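Local coordinates for protein genome packaging NTPase B204 (PDB 4KFU) that probably hydrolyses ATP to power the packaging of viral DNA into the capsid, as a P-loop NTPase of the FtsK-HerA superfamily, at residues P3-V8 with A125-G130; S35-D40 with T98-D103; Y55-L60 with Q67-Y72. All blocks are in the same frame, centred on the assembly; numbering follows the deposited sequence. Where two conformers were deposited one is given.

Contact 1. Residues P3-V8 with A125-G130; sequences PDDIVV and ANRHAG
A partly buried salt-bridge network, Arg127 against Asp4 and Asp5, joins the loop after helix 117-124 to the residues leading into strand 6-10. The arginine chain runs extended from CG to NE and crosses Asp4 at about a right angle, its CD passing 3.5 Å from Asp4 OD2. At its end NH1 works for both acids. Arg127 NH1 lies 2.6 Å from Asp4 OD1, a salt bridge whose hydrogen bond is weak because it is bent, and 3.1 Å from Asp5 OD1 in a straighter one of 157°. Asp5 OD1 is met on its anti side and lies almost in the guanidinium plane, although the carboxylate itself is turned 68° against that plane; NH2 adds a weak bond to the same oxygen. Asp152 takes NH2 as well, so three acids gather round one arginine, whose charge probably offsets their mutual repulsion. Strand 6-10 is the one that leads into the P-loop of this NTPase, between strands 131-137 and 153-156 in the sheet, and the network sits at its start, the end away from the nucleotide. Next to the arginine in the chain, Asn126 is buried. Its CG stands between backbone N and carbonyl carbon (chi1 69°), which sends ND2 to Asp4 O at 2.7 Å in a weak, bent bond; the stronger partner of ND2 is Leu131 O. Ile6 CD1 packs against Asn126 OD1 at 3.5 Å.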
ATOM      1  N   PRO A   3      -3.277   5.252  11.797  1.00 45.58           N
ATOM      2  CA  PRO A   3      -3.110   3.835  11.461  1.00 39.99           C
ATOM      3  C   PRO A   3      -4.189   3.312  10.521  1.00 33.74           C
ATOM      4  O   PRO A   3      -3.928   2.344   9.803  1.00 35.97           O
ATOM      5  CB  PRO A   3      -3.233   3.136  12.821  1.00 44.15           C
ATOM      6  CG  PRO A   3      -4.080   4.076  13.642  1.00 43.94           C
ATOM      7  CD  PRO A   3      -3.620   5.444  13.218  1.00 47.13           C
ATOM      8  N   ASP A   4      -5.376   3.911  10.529  1.00 32.73           N
ATOM      9  CA  ASP A   4      -6.426   3.456   9.620  1.00 33.87           C
ATOM     10  C   ASP A   4      -6.506   4.247   8.309  1.00 29.72           C
ATOM     11  O   ASP A   4      -7.505   4.158   7.590  1.00 27.94           O
ATOM     12  CB  ASP A   4      -7.797   3.394  10.308  1.00 31.13           C
ATOM     13  CG  ASP A   4      -8.215   4.716  10.937  1.00 42.72           C
ATOM     14  OD1 ASP A   4      -7.563   5.758  10.697  1.00 44.37           O
ATOM     15  OD2 ASP A   4      -9.225   4.703  11.675  1.00 47.31           O
ATOM     16  N   ASP A   5      -5.459   5.008   7.995  1.00 29.76           N
ATOM     17  CA  ASP A   5      -5.406   5.721   6.717  1.00 27.69           C
ATOM     18  C   ASP A   5      -5.178   4.761   5.557  1.00 24.41           C
ATOM     19  O   ASP A   5      -4.583   3.693   5.726  1.00 20.64           O
ATOM     20  CB  ASP A   5      -4.284   6.758   6.703  1.00 28.07           C
ATOM     21  CG  ASP A   5      -4.690   8.067   7.343  1.00 35.81           C
ATOM     22  OD1 ASP A   5      -5.900   8.250   7.611  1.00 39.14           O
ATOM     23  OD2 ASP A   5      -3.800   8.912   7.573  1.00 37.46           O
ATOM     24  N   ILE A   6      -5.667   5.146   4.382  1.00 19.43           N
ATOM     25  CA  ILE A   6      -5.289   4.455   3.163  1.00 15.02           C
ATOM     26  C   ILE A   6      -4.124   5.254   2.569  1.00 20.57           C
ATOM     27  O   ILE A   6      -4.250   6.458   2.292  1.00 17.60           O
ATOM     28  CB  ILE A   6      -6.442   4.370   2.160  1.00 16.68           C
ATOM     29  CG1 ILE A   6      -7.550   3.454   2.721  1.00 18.72           C
ATOM     30  CG2 ILE A   6      -5.940   3.816   0.840  1.00 18.32           C
ATOM     31  CD1 ILE A   6      -8.872   3.487   1.957  1.00 19.06           C
ATOM     32  N   VAL A   7      -2.979   4.594   2.428  1.00 20.19           N
ATOM     33  CA  VAL A   7      -1.786   5.226   1.874  1.00 20.98           C
ATOM     34  C   VAL A   7      -1.410   4.505   0.594  1.00 21.84           C
ATOM     35  O   VAL A   7      -1.364   3.267   0.547  1.00 16.66           O
ATOM     36  CB  VAL A   7      -0.601   5.170   2.853  1.00 19.40           C
ATOM     37  CG1 VAL A   7       0.638   5.790   2.230  1.00 20.78           C
ATOM     38  CG2 VAL A   7      -0.951   5.877   4.141  1.00 18.34           C
ATOM     39  N   VAL A   8      -1.151   5.280  -0.454  1.00 17.15           N
ATOM     40  CA  VAL A   8      -0.799   4.702  -1.740  1.00 16.68           C
ATOM     41  C   VAL A   8       0.574   5.199  -2.161  1.00 17.08           C
ATOM     42  O   VAL A   8       0.825   6.416  -2.201  1.00 18.14           O
ATOM     43  CB  VAL A   8      -1.849   5.043  -2.810  1.00 15.03           C
ATOM     44  CG1 VAL A   8      -1.476   4.403  -4.147  1.00 16.27           C
ATOM     45  CG2 VAL A   8      -3.242   4.558  -2.349  1.00 16.56           C
ATOM     46  N   ALA A 125     -14.849   1.126   3.599  1.00 26.70           N
ATOM     47  CA  ALA A 125     -15.259   0.826   4.965  1.00 32.20           C
ATOM     48  C   ALA A 125     -14.086   0.352   5.804  1.00 31.17           C
ATOM     49  O   ALA A 125     -14.261  -0.401   6.767  1.00 31.71           O
ATOM     50  CB  ALA A 125     -16.359  -0.211   4.955  1.00 30.49           C
ATOM     51  N   ASN A 126     -12.889   0.791   5.439  1.00 27.07           N
ATOM     52  CA  ASN A 126     -11.695   0.260   6.082  1.00 26.74           C
ATOM     53  C   ASN A 126     -11.600   0.653   7.548  1.00 32.45           C
ATOM     54  O   ASN A 126     -11.150  -0.143   8.383  1.00 27.17           O
ATOM     55  CB  ASN A 126     -10.431   0.651   5.310  1.00 26.07           C
ATOM     56  CG  ASN A 126     -10.124   2.132   5.391  1.00 27.43           C
ATOM     57  OD1 ASN A 126     -10.808   2.958   4.783  1.00 33.70           O
ATOM     58  ND2 ASN A 126      -9.077   2.475   6.126  1.00 30.48           N
ATOM     59  N   ARG A 127     -12.039   1.869   7.865  1.00 25.74           N
ATOM     60  CA  ARG A 127     -11.973   2.339   9.248  1.00 30.26           C
ATOM     61  C   ARG A 127     -12.889   1.517  10.153  1.00 34.05           C
ATOM     62  O   ARG A 127     -12.511   1.155  11.260  1.00 35.95           O
ATOM     63  CB  ARG A 127     -12.293   3.832   9.341  1.00 35.96           C
ATOM     64  CG  ARG A 127     -11.368   4.716   8.497  1.00 36.44           C
ATOM     65  CD  ARG A 127     -11.187   6.096   9.119  1.00 41.88           C
ATOM     66  NE  ARG A 127     -10.770   7.098   8.140  1.00 49.18           N
ATOM     67  CZ  ARG A 127      -9.505   7.395   7.851  1.00 44.97           C
ATOM     68  NH1 ARG A 127      -8.511   6.762   8.459  1.00 43.79           N
ATOM     69  NH2 ARG A 127      -9.230   8.331   6.945  1.00 46.86           N
ATOM     70  N   HIS A 128     -14.084   1.200   9.666  1.00 36.12           N
ATOM     71  CA  HIS A 128     -15.019   0.385  10.434  1.00 35.51           C
ATOM     72  C   HIS A 128     -14.498  -1.044  10.577  1.00 34.41           C
ATOM     73  O   HIS A 128     -14.816  -1.734  11.544  1.00 34.26           O
ATOM     74  CB  HIS A 128     -16.404   0.396   9.778  1.00 39.00           C
ATOM     75  CG  HIS A 128     -17.339  -0.643  10.321  1.00 47.38           C
ATOM     76  ND1 HIS A 128     -17.461  -1.899   9.763  1.00 49.13           N
ATOM     77  CD2 HIS A 128     -18.190  -0.615  11.375  1.00 50.51           C
ATOM     78  CE1 HIS A 128     -18.350  -2.599  10.449  1.00 52.12           C
ATOM     79  NE2 HIS A 128     -18.808  -1.842  11.431  1.00 52.95           N
ATOM     80  N   ALA A 129     -13.685  -1.475   9.616  1.00 30.00           N
ATOM     81  CA  ALA A 129     -13.106  -2.814   9.639  1.00 30.00           C
ATOM     82  C   ALA A 129     -11.860  -2.848  10.517  1.00 30.95           C
ATOM     83  O   ALA A 129     -11.302  -3.925  10.785  1.00 27.88           O
ATOM     84  CB  ALA A 129     -12.768  -3.276   8.223  1.00 26.82           C
ATOM     85  N   GLY A 130     -11.430  -1.666  10.952  1.00 28.07           N
ATOM     86  CA  GLY A 130     -10.243  -1.513  11.778  1.00 28.61           C
ATOM     87  C   GLY A 130      -8.960  -1.788  11.019  1.00 27.15           C
ATOM     88  O   GLY A 130      -7.978  -2.244  11.597  1.00 24.89           O
TER

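Contact 2. Residues S35-D40 with T98-D103; sequences SYIIDD and TVLIID. With ZN (zinc ion), chain L.
The Tyr36 ring has Ile101 CD1 coming at it obliquely, and its hydroxyl bonds to Phe53 O; the Asp39 carboxylate turns its oxygen edge to the zinc ion, OD1 at 2.4 Å and OD2 at 2.3 Å, while Ile102 CG2 touches OD2. Tyr36 and Asp39 both belong to strand 35-40, which runs parallel to strand 98-102 inside the P-loop NTPase sheet, the directions 16° apart. Ile37 and Asp39 each give an N-H to the neighbouring strand and take one back through their carbonyls. The bonds from Ile101 N to Ile37 O (2.8 Å) and from Asp39 N to Ile101 O (2.7 Å) come in nearly along the C=O axis; the last, from Asp103 N to Asp39 O, is weak. On one face Tyr36, Val99 and Ile101 meet helix 17-31, while Ile38, side by side with Ile101, touches Tyr50. On the other, where Ile37, Thr98 and Ile102 meet helix 78-95, Leu100 CD1 lies 3.8 Å from Ile37 CB and Thr98 CG2 lies across Ile37 CG1 at 4.0 Å. Asp103 OD2, just past the strand, bonds Tyr50 OH and Ser18 OG of the P-loop and lies near the magnesium ion, as expected of a Walker B acid. Asp39 shares the face of Ile37; with CG anti to the backbone N (chi1 176°) its carboxylate meets the zinc ion, which His41, Asp73 and His108 also bind; two aspartates there would probably balance the metal's double charge.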
ATOM      1  N   SER A  35       0.002  -3.375  14.772  1.00 25.64           N
ATOM      2  CA  SER A  35       0.237  -4.628  14.065  0.57 28.61           C
ATOM      3  C   SER A  35       0.136  -4.450  12.550  1.00 26.57           C
ATOM      4  O   SER A  35      -0.480  -3.503  12.059  1.00 25.41           O
ATOM      5  CB  SER A  35      -0.770  -5.690  14.515  0.57 27.80           C
ATOM      6  OG  SER A  35      -2.080  -5.351  14.103  0.57 27.58           O
ATOM      7  N   TYR A  36       0.755  -5.362  11.808  1.00 24.96           N
ATOM      8  CA  TYR A  36       0.604  -5.345  10.361  1.00 23.32           C
ATOM      9  C   TYR A  36       0.585  -6.733   9.734  1.00 25.68           C
ATOM     10  O   TYR A  36       1.135  -7.704  10.283  1.00 23.65           O
ATOM     11  CB  TYR A  36       1.653  -4.441   9.689  1.00 28.84           C
ATOM     12  CG  TYR A  36       3.097  -4.810   9.974  1.00 24.15           C
ATOM     13  CD1 TYR A  36       3.680  -5.933   9.392  1.00 26.87           C
ATOM     14  CD2 TYR A  36       3.887  -4.015  10.794  1.00 27.95           C
ATOM     15  CE1 TYR A  36       4.999  -6.266   9.641  1.00 24.89           C
ATOM     16  CE2 TYR A  36       5.206  -4.343  11.047  1.00 25.31           C
ATOM     17  CZ  TYR A  36       5.752  -5.470  10.468  1.00 26.17           C
ATOM     18  OH  TYR A  36       7.069  -5.799  10.704  1.00 25.37           O
ATOM     19  N   ILE A  37      -0.074  -6.803   8.583  1.00 23.55           N
ATOM     20  CA  ILE A  37      -0.131  -7.991   7.750  1.00 21.16           C
ATOM     21  C   ILE A  37       0.425  -7.606   6.383  1.00 23.63           C
ATOM     22  O   ILE A  37      -0.063  -6.643   5.758  1.00 21.50           O
ATOM     23  CB  ILE A  37      -1.592  -8.468   7.569  1.00 22.51           C
ATOM     24  CG1 ILE A  37      -2.267  -8.671   8.928  1.00 22.96           C
ATOM     25  CG2 ILE A  37      -1.649  -9.737   6.730  1.00 19.74           C
ATOM     26  CD1 ILE A  37      -3.768  -8.873   8.841  1.00 23.82           C
ATOM     27  N   ILE A  38       1.442  -8.329   5.910  1.00 21.34           N
ATOM     28  CA  ILE A  38       1.994  -8.034   4.586  1.00 23.41           C
ATOM     29  C   ILE A  38       1.618  -9.076   3.533  1.00 27.47           C
ATOM     30  O   ILE A  38       1.973 -10.263   3.655  1.00 24.41           O
ATOM     31  CB  ILE A  38       3.536  -7.919   4.622  1.00 22.59           C
ATOM     32  CG1 ILE A  38       3.980  -6.924   5.702  1.00 22.36           C
ATOM     33  CG2 ILE A  38       4.068  -7.524   3.255  1.00 22.16           C
ATOM     34  CD1 ILE A  38       5.503  -6.850   5.881  1.00 22.68           C
ATOM     35  N   ASP A  39       0.915  -8.621   2.495  1.00 19.90           N
ATOM     36  CA  ASP A  39       0.577  -9.438   1.328  1.00 25.21           C
ATOM     37  C   ASP A  39       1.732  -9.307   0.338  1.00 26.41           C
ATOM     38  O   ASP A  39       1.865  -8.286  -0.349  1.00 26.27           O
ATOM     39  CB  ASP A  39      -0.752  -8.942   0.733  1.00 23.05           C
ATOM     40  CG  ASP A  39      -1.153  -9.655  -0.560  1.00 25.69           C
ATOM     41  OD1 ASP A  39      -0.653 -10.756  -0.852  1.00 31.32           O
ATOM     42  OD2 ASP A  39      -1.991  -9.101  -1.314  1.00 26.65           O
ATOM     43  N   ASP A  40       2.572 -10.342   0.287  1.00 26.36           N
ATOM     44  CA  ASP A  40       3.862 -10.322  -0.433  1.00 24.36           C
ATOM     45  C   ASP A  40       3.791 -11.171  -1.710  1.00 30.32           C
ATOM     46  O   ASP A  40       3.400 -12.345  -1.668  1.00 31.68           O
ATOM     47  CB  ASP A  40       4.947 -10.879   0.505  1.00 26.40           C
ATOM     48  CG  ASP A  40       6.381 -10.605   0.022  1.00 27.71           C
ATOM     49  OD1 ASP A  40       6.606 -10.321  -1.176  1.00 29.44           O
ATOM     50  OD2 ASP A  40       7.299 -10.701   0.863  1.00 31.07           O
ATOM     51  N   THR A  98      -5.127  -2.403  12.590  1.00 28.58           N
ATOM     52  CA  THR A  98      -4.017  -3.063  11.912  1.00 25.54           C
ATOM     53  C   THR A  98      -3.822  -2.453  10.521  1.00 27.46           C
ATOM     54  O   THR A  98      -4.790  -2.054   9.876  1.00 23.91           O
ATOM     55  CB  THR A  98      -4.320  -4.583  11.768  1.00 29.25           C
ATOM     56  OG1 THR A  98      -4.400  -5.183  13.070  1.00 29.26           O
ATOM     57  CG2 THR A  98      -3.249  -5.301  10.947  1.00 27.21           C
ATOM     58  N   VAL A  99      -2.576  -2.362  10.065  1.00 26.80           N
ATOM     59  CA  VAL A  99      -2.321  -1.988   8.683  1.00 22.34           C
ATOM     60  C   VAL A  99      -2.079  -3.196   7.770  1.00 20.89           C
ATOM     61  O   VAL A  99      -1.169  -4.005   8.005  1.00 19.87           O
ATOM     62  CB  VAL A  99      -1.138  -1.022   8.574  1.00 22.24           C
ATOM     63  CG1 VAL A  99      -0.963  -0.617   7.132  1.00 22.46           C
ATOM     64  CG2 VAL A  99      -1.395   0.201   9.447  1.00 23.50           C
ATOM     65  N   LEU A 100      -2.914  -3.322   6.741  1.00 17.21           N
ATOM     66  CA  LEU A 100      -2.703  -4.323   5.702  1.00 17.40           C
ATOM     67  C   LEU A 100      -1.804  -3.724   4.610  1.00 21.54           C
ATOM     68  O   LEU A 100      -2.207  -2.788   3.913  1.00 18.39           O
ATOM     69  CB  LEU A 100      -4.042  -4.761   5.101  1.00 16.39           C
ATOM     70  CG  LEU A 100      -3.973  -5.798   3.977  1.00 19.76           C
ATOM     71  CD1 LEU A 100      -3.185  -7.058   4.425  1.00 18.13           C
ATOM     72  CD2 LEU A 100      -5.377  -6.178   3.448  1.00 17.06           C
ATOM     73  N   ILE A 101      -0.594  -4.264   4.476  1.00 19.90           N
ATOM     74  CA  ILE A 101       0.386  -3.792   3.504  1.00 17.72           C
ATOM     75  C   ILE A 101       0.434  -4.679   2.270  1.00 20.60           C
ATOM     76  O   ILE A 101       0.686  -5.887   2.358  1.00 20.50           O
ATOM     77  CB  ILE A 101       1.798  -3.745   4.116  1.00 23.45           C
ATOM     78  CG1 ILE A 101       1.777  -2.984   5.446  1.00 18.97           C
ATOM     79  CG2 ILE A 101       2.794  -3.121   3.131  1.00 19.61           C
ATOM     80  CD1 ILE A 101       3.166  -2.758   6.062  1.00 22.81           C
ATOM     81  N   ILE A 102       0.195  -4.070   1.115  1.00 17.87           N
ATOM     82  CA  ILE A 102       0.106  -4.810  -0.135  1.00 21.69           C
ATOM     83  C   ILE A 102       1.106  -4.273  -1.134  1.00 26.06           C
ATOM     84  O   ILE A 102       0.853  -3.266  -1.803  1.00 20.88           O
ATOM     85  CB  ILE A 102      -1.302  -4.732  -0.740  1.00 21.49           C
ATOM     86  CG1 ILE A 102      -2.348  -5.026   0.338  1.00 25.63           C
ATOM     87  CG2 ILE A 102      -1.460  -5.734  -1.910  1.00 22.22           C
ATOM     88  CD1 ILE A 102      -3.706  -5.305  -0.218  1.00 23.82           C
ATOM     89  N   ASP A 103       2.259  -4.929  -1.225  1.00 25.94           N
ATOM     90  CA  ASP A 103       3.230  -4.549  -2.253  1.00 24.33           C
ATOM     91  C   ASP A 103       2.785  -5.176  -3.566  1.00 25.91           C
ATOM     92  O   ASP A 103       2.052  -6.181  -3.561  1.00 33.47           O
ATOM     93  CB  ASP A 103       4.651  -4.958  -1.870  1.00 33.73           C
ATOM     94  CG  ASP A 103       5.678  -3.858  -2.184  1.00 36.12           C
ATOM     95  OD1 ASP A 103       5.448  -3.084  -3.149  1.00 31.53           O
ATOM     96  OD2 ASP A 103       6.706  -3.759  -1.466  1.00 31.39           O
TER
HETATM   97 ZN    ZN L 308      -1.830 -10.703  -2.904  0.76 24.04          ZN

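Contact 3. Residues Y55-L60 with Q67-Y72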
ATOM      1  N   TYR A  55       6.065 -12.990  11.022  1.00 26.31           N
ATOM      2  CA  TYR A  55       5.880 -14.444  10.959  1.00 23.59           C
ATOM      3  C   TYR A  55       5.410 -14.894   9.568  1.00 28.22           C
ATOM      4  O   TYR A  55       4.399 -14.401   9.052  1.00 26.69           O
ATOM      5  CB  TYR A  55       4.886 -14.924  12.018  1.00 27.51           C
ATOM      6  CG  TYR A  55       4.817 -16.440  12.102  1.00 25.12           C
ATOM      7  CD1 TYR A  55       5.677 -17.153  12.932  1.00 31.85           C
ATOM      8  CD2 TYR A  55       3.915 -17.158  11.324  1.00 25.85           C
ATOM      9  CE1 TYR A  55       5.627 -18.552  12.999  1.00 29.10           C
ATOM     10  CE2 TYR A  55       3.858 -18.550  11.377  1.00 31.45           C
ATOM     11  CZ  TYR A  55       4.716 -19.239  12.215  1.00 29.71           C
ATOM     12  OH  TYR A  55       4.648 -20.615  12.272  1.00 29.03           O
ATOM     13  N   ASN A  56       6.144 -15.828   8.965  1.00 27.19           N
ATOM     14  CA  ASN A  56       5.800 -16.337   7.636  1.00 24.79           C
ATOM     15  C   ASN A  56       4.641 -17.335   7.713  1.00 33.40           C
ATOM     16  O   ASN A  56       4.847 -18.531   7.971  1.00 24.72           O
ATOM     17  CB  ASN A  56       7.016 -16.989   6.978  1.00 29.18           C
ATOM     18  CG  ASN A  56       8.076 -15.976   6.546  1.00 38.87           C
ATOM     19  OD1 ASN A  56       8.669 -16.113   5.473  1.00 47.04           O
ATOM     20  ND2 ASN A  56       8.318 -14.964   7.374  1.00 31.99           N
ATOM     21  N   ALA A  57       3.429 -16.836   7.473  1.00 25.61           N
ATOM     22  CA  ALA A  57       2.199 -17.602   7.657  1.00 25.42           C
ATOM     23  C   ALA A  57       1.987 -18.677   6.595  1.00 31.82           C
ATOM     24  O   ALA A  57       2.286 -18.468   5.414  1.00 34.47           O
ATOM     25  CB  ALA A  57       1.006 -16.662   7.693  1.00 27.11           C
ATOM     26  N   THR A  58       1.454 -19.824   7.023  1.00 29.85           N
ATOM     27  CA  THR A  58       1.155 -20.931   6.111  1.00 33.19           C
ATOM     28  C   THR A  58      -0.299 -21.387   6.250  1.00 38.31           C
ATOM     29  O   THR A  58      -0.720 -22.355   5.609  1.00 41.14           O
ATOM     30  CB  THR A  58       2.089 -22.142   6.351  1.00 29.98           C
ATOM     31  OG1 THR A  58       1.971 -22.571   7.711  1.00 28.70           O
ATOM     32  CG2 THR A  58       3.555 -21.769   6.067  1.00 32.32           C
ATOM     33  N   SER A  59      -1.052 -20.693   7.102  1.00 33.96           N
ATOM     34  CA  SER A  59      -2.480 -20.948   7.261  1.00 28.95           C
ATOM     35  C   SER A  59      -3.239 -19.645   7.540  1.00 31.17           C
ATOM     36  O   SER A  59      -2.641 -18.625   7.883  1.00 28.51           O
ATOM     37  CB  SER A  59      -2.732 -21.953   8.390  1.00 28.33           C
ATOM     38  OG  SER A  59      -2.641 -21.326   9.659  1.00 28.96           O
ATOM     39  N   LEU A  60      -4.559 -19.686   7.393  1.00 29.43           N
ATOM     40  CA  LEU A  60      -5.397 -18.534   7.707  1.00 33.95           C
ATOM     41  C   LEU A  60      -5.328 -18.225   9.187  1.00 32.51           C
ATOM     42  O   LEU A  60      -5.477 -17.074   9.612  1.00 27.94           O
ATOM     43  CB  LEU A  60      -6.851 -18.839   7.357  1.00 33.22           C
ATOM     44  CG  LEU A  60      -7.272 -18.651   5.912  1.00 34.83           C
ATOM     45  CD1 LEU A  60      -8.681 -19.205   5.732  1.00 36.90           C
ATOM     46  CD2 LEU A  60      -7.218 -17.181   5.588  1.00 35.10           C
ATOM     47  N   GLN A  67       0.962 -11.459  15.538  1.00 29.38           N
ATOM     48  CA  GLN A  67       0.909  -9.994  15.623  1.00 30.05           C
ATOM     49  C   GLN A  67       1.537  -9.303  14.405  1.00 29.99           C
ATOM     50  O   GLN A  67       0.949  -8.384  13.841  1.00 28.75           O
ATOM     51  CB  GLN A  67       1.572  -9.498  16.913  1.00 34.24           C
ATOM     52  CG  GLN A  67       1.409  -7.999  17.159  1.00 33.09           C
ATOM     53  CD  GLN A  67       2.156  -7.522  18.395  1.00 35.25           C
ATOM     54  OE1 GLN A  67       3.119  -8.155  18.829  1.00 36.30           O
ATOM     55  NE2 GLN A  67       1.711  -6.405  18.968  1.00 35.08           N
ATOM     56  N   TYR A  68       2.728  -9.751  14.013  1.00 29.31           N
ATOM     57  CA  TYR A  68       3.371  -9.261  12.804  1.00 27.76           C
ATOM     58  C   TYR A  68       3.493 -10.407  11.816  1.00 28.02           C
ATOM     59  O   TYR A  68       4.197 -11.389  12.071  1.00 27.49           O
ATOM     60  CB  TYR A  68       4.730  -8.634  13.132  1.00 31.00           C
ATOM     61  CG  TYR A  68       4.590  -7.431  14.040  1.00 31.60           C
ATOM     62  CD1 TYR A  68       4.117  -6.219  13.546  1.00 32.20           C
ATOM     63  CD2 TYR A  68       4.896  -7.511  15.393  1.00 35.02           C
ATOM     64  CE1 TYR A  68       3.972  -5.116  14.366  1.00 30.39           C
ATOM     65  CE2 TYR A  68       4.748  -6.410  16.227  1.00 35.12           C
ATOM     66  CZ  TYR A  68       4.290  -5.218  15.706  1.00 36.32           C
ATOM     67  OH  TYR A  68       4.140  -4.118  16.522  1.00 38.34           O
ATOM     68  N   VAL A  69       2.796 -10.289  10.689  1.00 23.90           N
ATOM     69  CA  VAL A  69       2.618 -11.438   9.811  1.00 21.59           C
ATOM     70  C   VAL A  69       2.869 -11.127   8.335  1.00 26.87           C
ATOM     71  O   VAL A  69       2.514 -10.055   7.822  1.00 24.06           O
ATOM     72  CB  VAL A  69       1.224 -12.101  10.048  1.00 27.04           C
ATOM     73  CG1 VAL A  69       0.125 -11.080   9.931  1.00 24.15           C
ATOM     74  CG2 VAL A  69       0.984 -13.265   9.090  1.00 30.04           C
ATOM     75  N   VAL A  70       3.502 -12.084   7.668  1.00 22.82           N
ATOM     76  CA  VAL A  70       3.848 -11.968   6.263  1.00 25.56           C
ATOM     77  C   VAL A  70       3.248 -13.151   5.521  1.00 27.74           C
ATOM     78  O   VAL A  70       3.481 -14.313   5.888  1.00 28.71           O
ATOM     79  CB  VAL A  70       5.377 -11.969   6.081  1.00 25.54           C
ATOM     80  CG1 VAL A  70       5.747 -11.891   4.600  1.00 29.12           C
ATOM     81  CG2 VAL A  70       6.006 -10.825   6.862  1.00 24.28           C
ATOM     82  N   VAL A  71       2.469 -12.845   4.489  1.00 21.59           N
ATOM     83  CA  VAL A  71       1.768 -13.846   3.711  1.00 25.68           C
ATOM     84  C   VAL A  71       2.309 -13.828   2.287  1.00 32.51           C
ATOM     85  O   VAL A  71       2.112 -12.850   1.564  1.00 27.59           O
ATOM     86  CB  VAL A  71       0.260 -13.510   3.625  1.00 22.63           C
ATOM     87  CG1 VAL A  71      -0.524 -14.710   3.112  1.00 29.09           C
ATOM     88  CG2 VAL A  71      -0.269 -13.037   4.975  1.00 25.19           C
ATOM     89  N   TYR A  72       2.975 -14.896   1.860  1.00 30.34           N
ATOM     90  CA  TYR A  72       3.342 -14.979   0.452  1.00 33.15           C
ATOM     91  C   TYR A  72       2.124 -15.374  -0.379  1.00 32.54           C
ATOM     92  O   TYR A  72       1.509 -16.414  -0.132  1.00 32.07           O
ATOM     93  CB  TYR A  72       4.479 -15.966   0.198  1.00 34.28           C
ATOM     94  CG  TYR A  72       4.688 -16.172  -1.282  1.00 36.32           C
ATOM     95  CD1 TYR A  72       5.236 -15.166  -2.063  1.00 34.25           C
ATOM     96  CD2 TYR A  72       4.298 -17.355  -1.908  1.00 41.56           C
ATOM     97  CE1 TYR A  72       5.410 -15.328  -3.427  1.00 39.80           C
ATOM     98  CE2 TYR A  72       4.471 -17.532  -3.278  1.00 40.12           C
ATOM     99  CZ  TYR A  72       5.028 -16.512  -4.031  1.00 42.59           C
ATOM    100  OH  TYR A  72       5.206 -16.669  -5.389  1.00 45.51           O
TER
HETATM  101  O   HOH W   1       4.061 -16.665   4.201  1.00 37.77           O
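Backbone bonds hold the tight part of this contact, where Tyr55 and Asn56 pair in parallel with Val69 and Val70; the Tyr55 ring leads away at one end, and a water bridges the chains past Ala57 at the other. Tyr55 is gripped through both backbone polar atoms: its N gives a bond to Tyr68 O at 2.7 Å, and its O receives Val70 N at 2.8 Å. That second bond is nearly straight at the hydrogen (174°), yet the donor sits 37° above the carbonyl plane. Ala57 N bonds Val70 O at 3.0 Å. The side-chain core is small: Val69 CG2, anti to the backbone N, comes to 3.7 Å from the Ala57 methyl and also rests against Tyr55 O. Past Ala57 the chains part. A water there donates to Ala57 O and to Val70 O and accepts from Tyr72 N at 3.1 Å. The Tyr55 side chain comes nearest through CB, 3.6 Å from Tyr68 O, and its ring goes to Lys66 in a cation-pi contact; the Asn56 amide oxygen bonds Ser51. The two strands come before and after helix 60-65 in the chain, as a beta-alpha-beta unit, and Ser59 caps that helix through Asp62 N. With three backbone bonds, one methyl contact and a shared water, the outermost strand 55-56 is held mainly by its main chain, and Val70 O, with two donors, is well satisfied.

All three contacts reach one sheet, at different depths. Contact 2 is its buried core; contact 3 is the partly exposed edge, and contact 1 closes the end where strand 6-10 begins. Contacts 2 and 3 are joined directly, because strand 68-72 lies beside strand 35-40: Ile38 bonds Val69 and Val71 through its backbone, and the rings of Tyr36 and Tyr68 meet. Contact 1 touches contact 2 through Gly130 O and Thr98 N, but does not reach contact 3. The chemistry follows position: side-chain charges in contact 1, regular backbone bonds with aliphatic packing and a metal ligand in contact 2, backbone bonds and water in contact 3.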